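Local coordinates for protein succinate-semialdehyde dehydrogenase (Streptococcus pyogenes MGAS1882, PDB 4OHT) that probably oxidises succinate semialdehyde to succinate with NADP as cofactor, as a member of the aldehyde dehydrogenase family, at residues Ile125-Pro130 / Asn150-Lys155. Numbering follows the deposited sequence.
Sequences ILAVEP and NPMVLK. With NAP (NADP nicotinamide-adenine-dinucleotide phosphate), chain C.
Lys155 NZ donates to two oxygens of the 2'-phosphate group of NADP: the phosphate oxygen O1X at 2.7 Å and the ester oxygen O2B at 2.9 Å. Tyr3 OH is a third hydrogen-bonding partner. The ammonium group probably balances part of the phosphate charge. Beside it, NAP O3B donates to Glu129 O at 2.8 Å, so the end of strand 152-155 and the residue just past strand 124-128 both hold the 2'-phosphorylated adenosine ribose. Val128 CG1 reaches the same sugar, coming nearest NAP O4B, because its first torsion (chi1 -176°) sets it opposite the backbone N. Strands 124-128 and 152-155 are parallel neighbours in the Rossmann-like cofactor domain. Helix 136-148 connects them in a beta-alpha-beta unit, and the cofactor binds at their C-terminal ends. Five backbone hydrogen bonds join the segments, from Ile125 N to Pro151 O through to Glu129 N to Lys155 O. On the face of Leu126 and Val128, Leu126 CD1 meets Val153 CG2 at 3.7 Å, the two side chains crossing at about a right angle. On the other face, Ala127 CB rests against Met152 SD at 4.0 Å. Leu154 CD1 touches Glu129 CG at 3.7 Å, next to helix 136-148. At the far end, Ile125 CG1 packs on Asn150 CB, while Asn150 OD1 accepts from Thr122 N and Gly123 N.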
ATOM      1  N   ILE A 125      -1.250  14.923   0.756  1.00 25.19           N
ATOM      2  CA  ILE A 125      -2.132  13.786   0.562  1.00 24.42           C
ATOM      3  C   ILE A 125      -3.520  14.234   0.117  1.00 26.45           C
ATOM      4  O   ILE A 125      -4.093  15.166   0.686  1.00 28.28           O
ATOM      5  CB  ILE A 125      -2.298  12.988   1.880  1.00 23.55           C
ATOM      6  CG1 ILE A 125      -0.939  12.478   2.372  1.00 21.32           C
ATOM      7  CG2 ILE A 125      -3.283  11.840   1.669  1.00 23.48           C
ATOM      8  CD1 ILE A 125      -0.250  11.497   1.414  1.00 23.57           C
ATOM      9  N   LEU A 126      -4.057  13.567  -0.899  1.00 26.18           N
ATOM     10  CA  LEU A 126      -5.397  13.868  -1.380  1.00 26.88           C
ATOM     11  C   LEU A 126      -6.358  12.848  -0.785  1.00 27.60           C
ATOM     12  O   LEU A 126      -6.106  11.642  -0.842  1.00 27.18           O
ATOM     13  CB  LEU A 126      -5.475  13.770  -2.903  1.00 27.00           C
ATOM     14  CG  LEU A 126      -6.909  13.679  -3.441  1.00 27.49           C
ATOM     15  CD1 LEU A 126      -7.652  14.992  -3.164  1.00 25.20           C
ATOM     16  CD2 LEU A 126      -6.888  13.370  -4.942  1.00 27.63           C
ATOM     17  N   ALA A 127      -7.456  13.334  -0.213  1.00 27.48           N
ATOM     18  CA  ALA A 127      -8.470  12.462   0.365  1.00 26.49           C
ATOM     19  C   ALA A 127      -9.774  12.680  -0.393  1.00 26.19           C
ATOM     20  O   ALA A 127     -10.206  13.819  -0.580  1.00 25.02           O
ATOM     21  CB  ALA A 127      -8.670  12.776   1.864  1.00 25.86           C
ATOM     22  N   VAL A 128     -10.380  11.585  -0.843  1.00 26.50           N
ATOM     23  CA  VAL A 128     -11.649  11.629  -1.564  1.00 28.04           C
ATOM     24  C   VAL A 128     -12.610  10.886  -0.651  1.00 29.12           C
ATOM     25  O   VAL A 128     -12.409   9.706  -0.374  1.00 30.66           O
ATOM     26  CB  VAL A 128     -11.549  10.915  -2.929  1.00 28.76           C
ATOM     27  CG1 VAL A 128     -12.864  11.062  -3.701  1.00 25.99           C
ATOM     28  CG2 VAL A 128     -10.399  11.508  -3.729  1.00 25.62           C
ATOM     29  N   GLU A 129     -13.651  11.577  -0.189  1.00 29.23           N
ATOM     30  CA  GLU A 129     -14.596  10.994   0.757  1.00 29.34           C
ATOM     31  C   GLU A 129     -16.068  10.973   0.345  1.00 30.25           C
ATOM     32  O   GLU A 129     -16.510  11.758  -0.498  1.00 29.97           O
ATOM     33  CB  GLU A 129     -14.461  11.721   2.106  1.00 30.42           C
ATOM     34  CG  GLU A 129     -13.039  11.746   2.676  1.00 27.68           C
ATOM     35  CD  GLU A 129     -12.424  10.353   2.808  1.00 31.27           C
ATOM     36  OE1 GLU A 129     -13.152   9.408   3.172  1.00 29.26           O
ATOM     37  OE2 GLU A 129     -11.205  10.201   2.562  1.00 32.53           O
ATOM     38  N   PRO A 130     -16.851  10.063   0.954  1.00 29.42           N
ATOM     39  CA  PRO A 130     -18.284   9.892   0.687  1.00 29.10           C
ATOM     40  C   PRO A 130     -19.176  10.656   1.678  1.00 28.86           C
ATOM     41  O   PRO A 130     -18.702  11.150   2.703  1.00 28.53           O
ATOM     42  CB  PRO A 130     -18.455   8.387   0.801  1.00 26.11           C
ATOM     43  CG  PRO A 130     -17.585   8.081   1.987  1.00 27.54           C
ATOM     44  CD  PRO A 130     -16.339   8.940   1.763  1.00 27.54           C
ATOM     45  N   ASN A 150       1.701  15.397   7.070  1.00 24.24           N
ATOM     46  CA  ASN A 150       1.320  15.415   5.657  1.00 24.00           C
ATOM     47  C   ASN A 150       0.153  16.388   5.441  1.00 24.47           C
ATOM     48  O   ASN A 150      -0.959  16.129   5.895  1.00 23.58           O
ATOM     49  CB  ASN A 150       0.862  14.026   5.179  1.00 21.76           C
ATOM     50  CG  ASN A 150       1.975  12.987   5.190  1.00 23.35           C
ATOM     51  OD1 ASN A 150       3.137  13.292   4.928  1.00 23.28           O
ATOM     52  ND2 ASN A 150       1.610  11.738   5.469  1.00 25.59           N
ATOM     53  N   PRO A 151       0.389  17.525   4.762  1.00 24.35           N
ATOM     54  CA  PRO A 151      -0.741  18.435   4.554  1.00 25.35           C
ATOM     55  C   PRO A 151      -1.799  17.685   3.734  1.00 27.93           C
ATOM     56  O   PRO A 151      -1.468  16.770   2.967  1.00 27.30           O
ATOM     57  CB  PRO A 151      -0.114  19.590   3.777  1.00 25.05           C
ATOM     58  CG  PRO A 151       1.305  19.605   4.296  1.00 25.04           C
ATOM     59  CD  PRO A 151       1.652  18.135   4.314  1.00 24.26           C
ATOM     60  N   MET A 152      -3.060  18.073   3.876  1.00 28.38           N
ATOM     61  CA  MET A 152      -4.122  17.382   3.159  1.00 29.79           C
ATOM     62  C   MET A 152      -5.070  18.240   2.309  1.00 29.42           C
ATOM     63  O   MET A 152      -5.386  19.378   2.662  1.00 29.10           O
ATOM     64  CB  MET A 152      -4.943  16.579   4.171  1.00 29.75           C
ATOM     65  CG  MET A 152      -6.159  15.887   3.593  1.00 34.77           C
ATOM     66  SD  MET A 152      -6.960  14.809   4.799  1.00 37.08           S
ATOM     67  CE  MET A 152      -5.706  13.510   4.932  1.00 36.19           C
ATOM     68  N   VAL A 153      -5.501  17.686   1.174  1.00 27.73           N
ATOM     69  CA  VAL A 153      -6.473  18.358   0.313  1.00 27.92           C
ATOM     70  C   VAL A 153      -7.638  17.387   0.213  1.00 28.94           C
ATOM     71  O   VAL A 153      -7.450  16.176   0.028  1.00 27.53           O
ATOM     72  CB  VAL A 153      -5.925  18.723  -1.102  1.00 28.05           C
ATOM     73  CG1 VAL A 153      -4.903  19.843  -0.966  1.00 25.07           C
ATOM     74  CG2 VAL A 153      -5.325  17.502  -1.801  1.00 27.55           C
ATOM     75  N   LEU A 154      -8.843  17.922   0.361  1.00 28.67           N
ATOM     76  CA  LEU A 154     -10.042  17.113   0.377  1.00 28.34           C
ATOM     77  C   LEU A 154     -11.046  17.351  -0.735  1.00 28.83           C
ATOM     78  O   LEU A 154     -11.378  18.492  -1.059  1.00 29.29           O
ATOM     79  CB  LEU A 154     -10.745  17.316   1.723  1.00 29.47           C
ATOM     80  CG  LEU A 154     -12.178  16.808   1.896  1.00 30.00           C
ATOM     81  CD1 LEU A 154     -12.178  15.296   1.980  1.00 28.92           C
ATOM     82  CD2 LEU A 154     -12.773  17.395   3.172  1.00 28.78           C
ATOM     83  N   LYS A 155     -11.522  16.253  -1.305  1.00 28.47           N
ATOM     84  CA  LYS A 155     -12.550  16.285  -2.334  1.00 29.39           C
ATOM     85  C   LYS A 155     -13.656  15.471  -1.679  1.00 28.93           C
ATOM     86  O   LYS A 155     -13.562  14.242  -1.593  1.00 29.10           O
ATOM     87  CB  LYS A 155     -12.072  15.595  -3.614  1.00 30.41           C
ATOM     88  CG  LYS A 155     -12.966  15.816  -4.832  1.00 31.09           C
ATOM     89  CD  LYS A 155     -14.206  14.939  -4.802  1.00 29.68           C
ATOM     90  CE  LYS A 155     -15.125  15.238  -5.975  1.00 28.06           C
ATOM     91  NZ  LYS A 155     -16.554  15.216  -5.531  1.00 24.14           N
TER
HETATM   92  PA  NAP C 501     -18.873   7.418  -4.529  1.00 68.42           P
HETATM   93  O1A NAP C 501     -17.719   6.633  -5.083  1.00 69.22           O
HETATM   94  O2A NAP C 501     -19.918   7.587  -5.562  1.00 69.23           O
HETATM   95  O5B NAP C 501     -18.313   8.834  -4.044  1.00 64.51           O
HETATM   96  C5B NAP C 501     -17.304   8.865  -3.035  1.00 56.00           C
HETATM   97  C4B NAP C 501     -16.403  10.028  -3.364  1.00 49.80           C
HETATM   98  O4B NAP C 501     -15.669   9.745  -4.579  1.00 48.13           O
HETATM   99  C3B NAP C 501     -17.249  11.232  -3.664  1.00 46.04           C
HETATM  100  O3B NAP C 501     -16.555  12.383  -3.196  1.00 41.51           O
HETATM  101  C2B NAP C 501     -17.343  11.230  -5.145  1.00 44.09           C
HETATM  102  O2B NAP C 501     -17.587  12.540  -5.658  1.00 41.53           O
HETATM  103  C1B NAP C 501     -15.978  10.787  -5.530  1.00 45.15           C
HETATM  104  N9A NAP C 501     -15.896  10.280  -6.841  1.00 45.38           N
HETATM  105  C8A NAP C 501     -16.622   9.266  -7.360  1.00 45.14           C
HETATM  106  N7A NAP C 501     -16.207   9.014  -8.632  1.00 44.42           N
HETATM  107  C5A NAP C 501     -15.179   9.885  -8.954  1.00 45.11           C
HETATM  108  C6A NAP C 501     -14.269  10.057 -10.050  1.00 45.31           C
HETATM  109  N6A NAP C 501     -14.387   9.338 -11.218  1.00 43.85           N
HETATM  110  N1A NAP C 501     -13.277  10.969  -9.941  1.00 45.86           N
HETATM  111  C2A NAP C 501     -13.142  11.696  -8.851  1.00 46.15           C
HETATM  112  N3A NAP C 501     -13.969  11.578  -7.794  1.00 44.74           N
HETATM  113  C4A NAP C 501     -14.983  10.702  -7.805  1.00 45.46           C
HETATM  114  O3  NAP C 501     -19.516   6.701  -3.271  1.00 72.21           O
HETATM  115  PN  NAP C 501     -20.714   7.379  -2.432  1.00 78.91           P
HETATM  116  O1N NAP C 501     -21.970   7.281  -3.244  1.00 76.94           O
HETATM  117  O2N NAP C 501     -20.381   8.831  -2.166  1.00 75.07           O
HETATM  118  O5D NAP C 501     -20.895   6.626  -1.131  1.00 76.58           O
HETATM  119  P2B NAP C 501     -19.066  13.035  -6.082  1.00 38.32           P
HETATM  120  O1X NAP C 501     -18.925  14.435  -6.629  1.00 37.99           O
HETATM  121  O2X NAP C 501     -19.603  12.163  -7.146  1.00 37.95           O
HETATM  122  O3X NAP C 501     -19.990  13.028  -4.907  1.00 36.22           O